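Long-range contact in MlnE (Bacillus amyloliquefaciens subsp. plantarum, PDB 5D2E), which contains, in this N-terminal portion, a B-type ketoreductase that binds NADP and belongs to the macrolactin polyketide assembly line: residues F47-H55 against D227-N235. Numbering follows the deposited sequence.
Sequences FKGSKKFPH and DVISFEWNN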
loop_
_atom_site.group_PDB
_atom_site.type_symbol
_atom_site.label_atom_id
_atom_site.label_comp_id
_atom_site.label_asym_id
_atom_site.label_seq_id
_atom_site.Cartn_x
_atom_site.Cartn_y
_atom_site.Cartn_z
ATOM N N PHE A 47 -21.524 -4.703 -15.872
ATOM C CA PHE A 47 -21.456 -6.003 -15.270
ATOM C C PHE A 47 -22.556 -6.861 -15.855
ATOM O O PHE A 47 -23.710 -6.502 -15.734
ATOM C CB PHE A 47 -21.653 -5.927 -13.766
ATOM C CG PHE A 47 -21.517 -7.282 -13.116
ATOM C CD1 PHE A 47 -20.272 -7.833 -12.950
ATOM C CD2 PHE A 47 -22.638 -8.038 -12.819
ATOM C CE1 PHE A 47 -20.125 -9.096 -12.417
ATOM C CE2 PHE A 47 -22.502 -9.320 -12.255
ATOM C CZ PHE A 47 -21.235 -9.855 -12.067
ATOM N N LYS A 48 -22.177 -7.975 -16.464
ATOM C CA LYS A 48 -23.023 -8.717 -17.384
ATOM C C LYS A 48 -23.441 -10.106 -16.862
ATOM O O LYS A 48 -24.203 -10.814 -17.522
ATOM C CB LYS A 48 -22.217 -8.910 -18.682
ATOM C CG LYS A 48 -22.961 -8.562 -19.973
ATOM C CD LYS A 48 -23.028 -9.734 -20.964
ATOM C CE LYS A 48 -24.404 -10.404 -20.932
ATOM N NZ LYS A 48 -24.494 -11.503 -21.922
ATOM N N GLY A 49 -22.904 -10.541 -15.734
ATOM C CA GLY A 49 -23.082 -11.941 -15.329
ATOM C C GLY A 49 -22.246 -12.919 -16.156
ATOM O O GLY A 49 -21.374 -12.515 -16.961
ATOM N N SER A 50 -22.534 -14.211 -15.955
ATOM C CA SER A 50 -21.631 -15.317 -16.308
ATOM C C SER A 50 -22.286 -16.687 -15.950
ATOM O O SER A 50 -23.316 -16.749 -15.264
ATOM C CB SER A 50 -20.326 -15.208 -15.493
ATOM O OG SER A 50 -20.596 -15.446 -14.102
ATOM N N LYS A 51 -21.664 -17.783 -16.356
ATOM C CA LYS A 51 -21.991 -19.088 -15.731
ATOM C C LYS A 51 -21.765 -18.992 -14.191
ATOM O O LYS A 51 -21.011 -18.123 -13.713
ATOM C CB LYS A 51 -21.085 -20.172 -16.292
ATOM C CG LYS A 51 -21.064 -20.250 -17.836
ATOM C CD LYS A 51 -21.528 -21.605 -18.405
ATOM C CE LYS A 51 -20.534 -22.178 -19.417
ATOM N NZ LYS A 51 -19.194 -22.380 -18.771
ATOM N N LYS A 52 -22.363 -19.900 -13.447
ATOM C CA LYS A 52 -22.292 -19.858 -12.022
ATOM C C LYS A 52 -21.124 -20.651 -11.414
ATOM O O LYS A 52 -20.671 -20.320 -10.322
ATOM C CB LYS A 52 -23.580 -20.359 -11.464
ATOM C CG LYS A 52 -24.746 -19.532 -11.906
ATOM C CD LYS A 52 -26.041 -20.280 -11.625
ATOM C CE LYS A 52 -26.504 -20.065 -10.199
ATOM N NZ LYS A 52 -27.435 -18.885 -10.085
ATOM N N PHE A 53 -20.626 -21.689 -12.082
ATOM C CA PHE A 53 -19.708 -22.616 -11.415
ATOM C C PHE A 53 -18.244 -22.313 -11.712
ATOM O O PHE A 53 -17.916 -21.789 -12.764
ATOM C CB PHE A 53 -19.970 -24.092 -11.827
ATOM C CG PHE A 53 -21.349 -24.635 -11.489
ATOM C CD1 PHE A 53 -22.202 -24.019 -10.573
ATOM C CD2 PHE A 53 -21.771 -25.786 -12.113
ATOM C CE1 PHE A 53 -23.437 -24.543 -10.271
ATOM C CE2 PHE A 53 -23.026 -26.297 -11.844
ATOM C CZ PHE A 53 -23.843 -25.705 -10.924
ATOM N N PRO A 54 -17.341 -22.754 -10.815
ATOM C CA PRO A 54 -15.917 -22.775 -11.131
ATOM C C PRO A 54 -15.655 -23.581 -12.412
ATOM O O PRO A 54 -16.470 -24.448 -12.765
ATOM C CB PRO A 54 -15.306 -23.463 -9.912
ATOM C CG PRO A 54 -16.321 -23.420 -8.825
ATOM C CD PRO A 54 -17.652 -23.347 -9.498
ATOM N N HIS A 55 -14.529 -23.337 -13.067
ATOM C CA HIS A 55 -14.184 -24.042 -14.337
ATOM C C HIS A 55 -13.701 -25.490 -14.182
ATOM O O HIS A 55 -13.699 -26.218 -15.156
ATOM C CB HIS A 55 -13.130 -23.259 -15.162
ATOM C CG HIS A 55 -13.725 -22.408 -16.249
ATOM N ND1 HIS A 55 -13.276 -21.134 -16.532
ATOM C CD2 HIS A 55 -14.745 -22.644 -17.112
ATOM C CE1 HIS A 55 -13.992 -20.621 -17.516
ATOM N NE2 HIS A 55 -14.892 -21.517 -17.885
ATOM N N ASP A 227 -22.927 -13.406 -7.410
ATOM C CA ASP A 227 -22.688 -13.235 -8.832
ATOM C C ASP A 227 -21.298 -12.736 -9.185
ATOM O O ASP A 227 -20.752 -13.079 -10.213
ATOM C CB ASP A 227 -23.774 -12.340 -9.446
ATOM C CG ASP A 227 -25.171 -13.062 -9.483
ATOM O OD1 ASP A 227 -25.244 -14.307 -9.674
ATOM O OD2 ASP A 227 -26.136 -12.358 -9.228
ATOM N N VAL A 228 -20.758 -11.877 -8.351
ATOM C CA VAL A 228 -19.349 -11.425 -8.540
ATOM C C VAL A 228 -18.372 -12.566 -8.390
ATOM O O VAL A 228 -17.469 -12.731 -9.209
ATOM C CB VAL A 228 -18.988 -10.299 -7.568
ATOM C CG1 VAL A 228 -17.482 -10.053 -7.569
ATOM C CG2 VAL A 228 -19.729 -9.056 -7.958
ATOM N N ILE A 229 -18.608 -13.427 -7.390
ATOM C CA ILE A 229 -17.747 -14.628 -7.232
ATOM C C ILE A 229 -17.784 -15.508 -8.482
ATOM O O ILE A 229 -16.733 -15.914 -9.019
ATOM C CB ILE A 229 -18.135 -15.405 -5.956
ATOM C CG1 ILE A 229 -17.824 -14.542 -4.725
ATOM C CG2 ILE A 229 -17.446 -16.714 -5.857
ATOM C CD1 ILE A 229 -18.454 -15.033 -3.431
ATOM N N SER A 230 -18.995 -15.802 -8.964
ATOM C CA SER A 230 -19.084 -16.600 -10.181
ATOM C C SER A 230 -18.425 -15.962 -11.398
ATOM O O SER A 230 -17.896 -16.645 -12.270
ATOM C CB SER A 230 -20.555 -16.926 -10.477
ATOM O OG SER A 230 -21.112 -17.796 -9.452
ATOM N N PHE A 231 -18.546 -14.640 -11.502
ATOM C CA PHE A 231 -17.959 -13.915 -12.577
ATOM C C PHE A 231 -16.440 -14.054 -12.496
ATOM O O PHE A 231 -15.755 -14.282 -13.502
ATOM C CB PHE A 231 -18.404 -12.447 -12.501
ATOM C CG PHE A 231 -17.870 -11.591 -13.625
ATOM C CD1 PHE A 231 -18.566 -11.523 -14.859
ATOM C CD2 PHE A 231 -16.718 -10.817 -13.453
ATOM C CE1 PHE A 231 -18.091 -10.716 -15.890
ATOM C CE2 PHE A 231 -16.222 -10.038 -14.508
ATOM C CZ PHE A 231 -16.910 -10.001 -15.729
ATOM N N GLU A 232 -15.903 -13.907 -11.292
ATOM C CA GLU A 232 -14.445 -14.051 -11.098
ATOM C C GLU A 232 -14.003 -15.469 -11.493
ATOM O O GLU A 232 -12.961 -15.674 -12.170
ATOM C CB GLU A 232 -14.066 -13.745 -9.628
ATOM C CG GLU A 232 -14.091 -12.262 -9.300
ATOM C CD GLU A 232 -12.828 -11.551 -9.767
ATOM O OE1 GLU A 232 -11.864 -12.274 -10.093
ATOM O OE2 GLU A 232 -12.805 -10.311 -9.774
ATOM N N TRP A 233 -14.778 -16.465 -11.053
ATOM C CA TRP A 233 -14.406 -17.863 -11.388
ATOM C C TRP A 233 -14.331 -18.136 -12.864
ATOM O O TRP A 233 -13.613 -19.033 -13.310
ATOM C CB TRP A 233 -15.408 -18.829 -10.820
ATOM C CG TRP A 233 -15.307 -19.028 -9.375
ATOM C CD1 TRP A 233 -14.194 -18.863 -8.586
ATOM C CD2 TRP A 233 -16.331 -19.518 -8.524
ATOM N NE1 TRP A 233 -14.487 -19.209 -7.273
ATOM C CE2 TRP A 233 -15.789 -19.608 -7.214
ATOM C CE3 TRP A 233 -17.673 -19.850 -8.718
ATOM C CZ2 TRP A 233 -16.536 -20.055 -6.129
ATOM C CZ3 TRP A 233 -18.409 -20.269 -7.655
ATOM C CH2 TRP A 233 -17.842 -20.370 -6.364
ATOM N N ASN A 234 -15.090 -17.360 -13.627
ATOM C CA ASN A 234 -15.181 -17.551 -15.056
ATOM C C ASN A 234 -14.458 -16.502 -15.935
ATOM O O ASN A 234 -14.673 -16.528 -17.124
ATOM C CB ASN A 234 -16.676 -17.661 -15.408
ATOM C CG ASN A 234 -17.261 -18.995 -14.988
ATOM O OD1 ASN A 234 -16.944 -20.015 -15.595
ATOM N ND2 ASN A 234 -18.060 -19.008 -13.922
ATOM N N ASN A 235 -13.576 -15.644 -15.398
ATOM C CA ASN A 235 -12.957 -14.545 -16.207
ATOM C C ASN A 235 -11.557 -14.772 -16.886
ATOM O O ASN A 235 -10.641 -15.396 -16.355
ATOM C CB ASN A 235 -12.928 -13.236 -15.413
ATOM C CG ASN A 235 -11.809 -13.181 -14.372
ATOM O OD1 ASN A 235 -10.908 -14.036 -14.325
ATOM N ND2 ASN A 235 -11.860 -12.145 -13.517
HETATM O O HOH W 1 -22.045 -13.936 -12.597
HETATM O O HOH W 2 -12.950 -21.085 -11.986
#
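N234 meets F53 and H55 just past the end of helix 222-233. Its CB points toward the loop. CG lies beside the backbone N (chi1 -74°), which turns the amide back over the last helical turn. The carboxamide carbon CG packs 3.6 Å from F53 O. ND2 makes two hydrogen bonds. One goes to F53 O across the contact (3.0 Å), with the donor above the carbonyl plane. The other goes to S230 O, one turn earlier. The two bonds fix the rotation of the amide. OD1 lies over one face of the H55 ring, 3.4 Å from NE2, at an angle too poor for a hydrogen bond. The ring and amide planes are 81° apart. H55 is poorly ordered, so this end is probably mobile.

S230 adds a second bond to the loop: its OG donates to K52 O at 2.7 Å. Q76 also bonds this hydroxyl. The same K52 O lies at the edge of the W233 ring. P54 covers one face of W233, with CG 3.8 Å from the centroid of the six-membered ring in a CH-pi contact. I229 CG2 lies on the opposite face. A water joins H55 N to W233 O, and another joins S50 OG to D227 O.

At the start of the loop, F47 packs on F231. Its CE1 reaches 3.6 Å from F231 CG, over one face of that ring, and the ring planes meet at 53°.

The loop between strands 35-46 and 60-64 thus runs across one side of helix 222-233, far from the NADP site. This N-terminal half is probably the structural subdomain, as in related ketoreductases. Y245 of strand 242-245 touches F47, V228 and F231. At the other end, strands 60-64 and 127-133 pack against P54 and W233 through I60, H127 and I129.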